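Local structure of PA14 domain-containing protein (Clostridium clariflavum, 6QDI) at residues L226-I234 with T247-V258. The protein probably senses plant biomass outside the cell as a membrane-bound anti-sigma factor of the RsgI type, this piece holding its two calcium-binding, sugar-recognising PA14 domains. Numbering follows the deposited sequence. Where two conformers were deposited one is given.
Sequences LWIDRQLLI and TEAISLKAGQRV
Ile228 meets Val258 through one methyl each, CG2 against CG1 at 3.5 Å, the two side chains slanting across one another. In Ile228 the CG2 branch is the one set anti to the backbone N, and this sends it to Val258, while CD1 also comes within 4.1 Å of the same CG1. Farther along, Leu233 points its CD1 at Ile250 CD1, tip to tip at 3.9 Å, and lays the same methyl and its CB against Thr247 CG2. Leu226 CD2 also reaches Thr247 CG2, at 4.1 Å. Leu233 and Ile234 both face Leu226, a classic beta bulge. These residues join the two sheets of the second PA14 domain's beta sandwich: the hairpin 223-240, turning at Ile228-Gln231 (type I'), belongs to one, Thr247-Leu252 to the other, and the type II turn Lys253-Gln256 carries the chain back to the first sheet, where Val258 sits. Thr247 keeps its hydroxyl off this apolar patch, OG1 bonding Glu248 O at 2.8 Å and taking Phe216 N as a further partner. At the hairpin turn, Asp229 OD1 accepts a hydrogen bond from the backbone N of Glu259, whereas OD2 takes a 2.7 Å bond from a water that also donates to Arg257 O and accepts from Gln256 NE2.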
loop_
_atom_site.group_PDB
_atom_site.type_symbol
_atom_site.label_atom_id
_atom_site.label_comp_id
_atom_site.label_asym_id
_atom_site.label_seq_id
_atom_site.Cartn_x
_atom_site.Cartn_y
_atom_site.Cartn_z
ATOM N N LEU A 226 9.648 -2.361 20.341
ATOM C CA LEU A 226 9.755 -0.916 20.281
ATOM C C LEU A 226 10.446 -0.353 21.506
ATOM O O LEU A 226 9.984 -0.541 22.647
ATOM C CB LEU A 226 8.372 -0.258 20.198
ATOM C CG LEU A 226 8.376 1.260 20.079
ATOM C CD1 LEU A 226 8.895 1.724 18.719
ATOM C CD2 LEU A 226 6.971 1.807 20.285
ATOM N N TRP A 227 11.536 0.366 21.250
ATOM C CA TRP A 227 12.306 1.103 22.260
ATOM C C TRP A 227 12.024 2.591 22.077
ATOM O O TRP A 227 12.154 3.131 20.977
ATOM C CB TRP A 227 13.802 0.868 22.059
ATOM C CG TRP A 227 14.233 -0.528 22.272
ATOM C CD1 TRP A 227 14.123 -1.593 21.417
ATOM C CD2 TRP A 227 14.851 -1.059 23.470
ATOM N NE1 TRP A 227 14.669 -2.721 21.989
ATOM C CE2 TRP A 227 15.125 -2.427 23.240
ATOM C CE3 TRP A 227 15.240 -0.499 24.688
ATOM C CZ2 TRP A 227 15.726 -3.245 24.203
ATOM C CZ3 TRP A 227 15.856 -1.297 25.636
ATOM C CH2 TRP A 227 16.098 -2.659 25.383
ATOM N N ILE A 228 11.644 3.251 23.163
ATOM C CA ILE A 228 11.343 4.683 23.194
ATOM C C ILE A 228 12.228 5.250 24.302
ATOM O O ILE A 228 12.106 4.843 25.477
ATOM C CB ILE A 228 9.828 4.899 23.519
ATOM C CG1 ILE A 228 8.950 4.446 22.363
ATOM C CG2 ILE A 228 9.564 6.296 23.953
ATOM C CD1 ILE A 228 9.079 5.217 21.086
ATOM N N ASP A 229 13.125 6.157 23.931
ATOM C CA ASP A 229 14.080 6.707 24.896
ATOM C C ASP A 229 14.791 5.625 25.681
ATOM O O ASP A 229 15.013 5.706 26.888
ATOM C CB ASP A 229 13.445 7.772 25.775
ATOM C CG ASP A 229 13.126 9.044 25.018
ATOM O OD1 ASP A 229 13.830 9.353 24.024
ATOM O OD2 ASP A 229 12.180 9.766 25.440
ATOM N N ARG A 230 15.197 4.564 24.968
ATOM C CA ARG A 230 15.991 3.444 25.503
ATOM C C ARG A 230 15.268 2.658 26.587
ATOM O O ARG A 230 15.913 1.962 27.364
ATOM C CB ARG A 230 17.384 3.889 25.928
ATOM C CG ARG A 230 18.076 4.584 24.799
ATOM C CD ARG A 230 19.529 4.863 25.117
ATOM N NE ARG A 230 20.091 5.678 24.076
ATOM C CZ ARG A 230 21.249 6.310 24.215
ATOM N NH1 ARG A 230 22.079 6.053 25.244
ATOM N NH2 ARG A 230 21.596 7.176 23.296
ATOM N N GLN A 231 13.937 2.693 26.547
ATOM C CA GLN A 231 13.087 1.811 27.362
ATOM C C GLN A 231 12.321 0.899 26.431
ATOM O O GLN A 231 11.759 1.363 25.411
ATOM C CB GLN A 231 12.097 2.653 28.164
ATOM C CG GLN A 231 12.754 3.600 29.152
ATOM C CD GLN A 231 13.466 2.886 30.280
ATOM O OE1 GLN A 231 13.058 1.815 30.734
ATOM N NE2 GLN A 231 14.553 3.482 30.741
ATOM N N LEU A 232 12.315 -0.396 26.739
ATOM C CA LEU A 232 11.643 -1.362 25.892
ATOM C C LEU A 232 10.162 -1.372 26.270
ATOM O O LEU A 232 9.755 -1.910 27.300
ATOM C CB LEU A 232 12.274 -2.716 26.087
ATOM C CG LEU A 232 11.648 -3.875 25.311
ATOM C CD1 LEU A 232 11.698 -3.655 23.814
ATOM C CD2 LEU A 232 12.399 -5.134 25.705
ATOM N N LEU A 233 9.348 -0.691 25.474
ATOM C CA LEU A 233 7.949 -0.491 25.799
ATOM C C LEU A 233 7.036 -1.535 25.197
ATOM O O LEU A 233 5.956 -1.759 25.720
ATOM C CB LEU A 233 7.439 0.898 25.444
ATOM C CG LEU A 233 8.173 2.042 26.120
ATOM C CD1 LEU A 233 7.458 3.352 25.789
ATOM C CD2 LEU A 233 8.328 1.857 27.645
ATOM N N ILE A 234 7.453 -2.152 24.097
ATOM C CA ILE A 234 6.723 -3.248 23.457
ATOM C C ILE A 234 7.729 -4.321 23.169
ATOM O O ILE A 234 8.689 -4.081 22.434
ATOM C CB ILE A 234 6.014 -2.803 22.149
ATOM C CG1 ILE A 234 4.959 -1.743 22.411
ATOM C CG2 ILE A 234 5.450 -4.043 21.446
ATOM C CD1 ILE A 234 4.337 -1.108 21.198
ATOM N N THR A 247 1.829 1.289 23.576
ATOM C CA THR A 247 2.439 1.839 24.785
ATOM C C THR A 247 1.346 2.323 25.739
ATOM O O THR A 247 0.200 2.516 25.348
ATOM C CB THR A 247 3.410 2.994 24.464
ATOM O OG1 THR A 247 2.701 4.117 23.942
ATOM C CG2 THR A 247 4.468 2.555 23.460
ATOM N N GLU A 248 1.753 2.615 26.962
ATOM C CA GLU A 248 0.971 3.475 27.827
ATOM C C GLU A 248 0.994 4.898 27.262
ATOM O O GLU A 248 1.790 5.228 26.387
ATOM C CB GLU A 248 1.547 3.463 29.248
ATOM C CG GLU A 248 1.561 2.092 29.871
ATOM C CD GLU A 248 0.181 1.528 29.925
ATOM O OE1 GLU A 248 -0.690 2.157 30.564
ATOM O OE2 GLU A 248 -0.053 0.467 29.313
ATOM N N ALA A 249 0.111 5.754 27.756
ATOM C CA ALA A 249 0.170 7.175 27.422
ATOM C C ALA A 249 1.436 7.808 27.974
ATOM O O ALA A 249 1.872 7.485 29.112
ATOM C CB ALA A 249 -1.043 7.902 27.949
ATOM N N ILE A 250 2.036 8.697 27.188
ATOM C CA ILE A 250 3.264 9.359 27.547
ATOM C C ILE A 250 3.044 10.852 27.308
ATOM O O ILE A 250 2.605 11.258 26.228
ATOM C CB ILE A 250 4.442 8.861 26.686
ATOM C CG1 ILE A 250 4.599 7.332 26.783
ATOM C CG2 ILE A 250 5.709 9.591 27.125
ATOM C CD1 ILE A 250 5.537 6.747 25.752
ATOM N N SER A 251 3.329 11.639 28.343
ATOM C CA SER A 251 3.247 13.098 28.245
ATOM C C SER A 251 4.485 13.652 27.551
ATOM O O SER A 251 5.614 13.398 28.002
ATOM C CB SER A 251 3.104 13.724 29.623
ATOM O OG SER A 251 3.105 15.126 29.551
ATOM N N LEU A 252 4.270 14.383 26.465
ATOM C CA LEU A 252 5.370 14.863 25.627
ATOM C C LEU A 252 5.151 16.341 25.337
ATOM O O LEU A 252 4.038 16.885 25.448
ATOM C CB LEU A 252 5.429 14.052 24.329
ATOM C CG LEU A 252 5.726 12.561 24.493
ATOM C CD1 LEU A 252 5.518 11.829 23.171
ATOM C CD2 LEU A 252 7.116 12.323 25.059
ATOM N N LYS A 253 6.240 16.996 24.972
ATOM C CA LYS A 253 6.232 18.421 24.654
ATOM C C LYS A 253 6.543 18.683 23.210
ATOM O O LYS A 253 7.366 17.983 22.609
ATOM C CB LYS A 253 7.236 19.181 25.519
ATOM C CG LYS A 253 6.983 18.999 27.000
ATOM C CD LYS A 253 5.618 19.518 27.409
ATOM C CE LYS A 253 5.464 19.478 28.914
ATOM N NZ LYS A 253 4.042 19.631 29.319
ATOM N N ALA A 254 5.946 19.716 22.671
ATOM C CA ALA A 254 6.278 20.156 21.335
ATOM C C ALA A 254 7.795 20.333 21.209
ATOM O O ALA A 254 8.421 20.987 22.039
ATOM C CB ALA A 254 5.556 21.428 20.979
ATOM N N GLY A 255 8.359 19.778 20.140
ATOM C CA GLY A 255 9.813 19.865 19.910
ATOM C C GLY A 255 10.627 18.816 20.599
ATOM O O GLY A 255 11.807 18.687 20.331
ATOM N N GLN A 256 10.033 18.019 21.488
ATOM C CA GLN A 256 10.756 16.986 22.158
ATOM C C GLN A 256 11.204 15.930 21.146
ATOM O O GLN A 256 10.453 15.577 20.254
ATOM C CB GLN A 256 9.861 16.352 23.242
ATOM C CG GLN A 256 10.489 15.232 24.022
ATOM C CD GLN A 256 9.694 14.797 25.201
ATOM O OE1 GLN A 256 8.681 15.430 25.563
ATOM N NE2 GLN A 256 10.165 13.747 25.850
ATOM N N ARG A 257 12.424 15.428 21.296
ATOM C CA ARG A 257 12.966 14.386 20.444
ATOM C C ARG A 257 12.938 13.106 21.239
ATOM O O ARG A 257 13.588 12.966 22.275
ATOM C CB ARG A 257 14.370 14.738 19.949
ATOM C CG ARG A 257 14.351 15.659 18.761
ATOM C CD ARG A 257 15.696 16.295 18.475
ATOM N NE ARG A 257 16.826 15.363 18.530
ATOM C CZ ARG A 257 17.325 14.627 17.532
ATOM N NH1 ARG A 257 18.346 13.828 17.770
ATOM N NH2 ARG A 257 16.779 14.606 16.319
ATOM N N VAL A 258 12.154 12.145 20.750
ATOM C CA VAL A 258 11.993 10.838 21.360
ATOM C C VAL A 258 12.835 9.861 20.570
ATOM O O VAL A 258 12.620 9.666 19.372
ATOM C CB VAL A 258 10.483 10.428 21.359
ATOM C CG1 VAL A 258 10.316 9.036 21.887
ATOM C CG2 VAL A 258 9.638 11.463 22.077
HETATM O O HOH W 1 12.552 12.400 24.852
#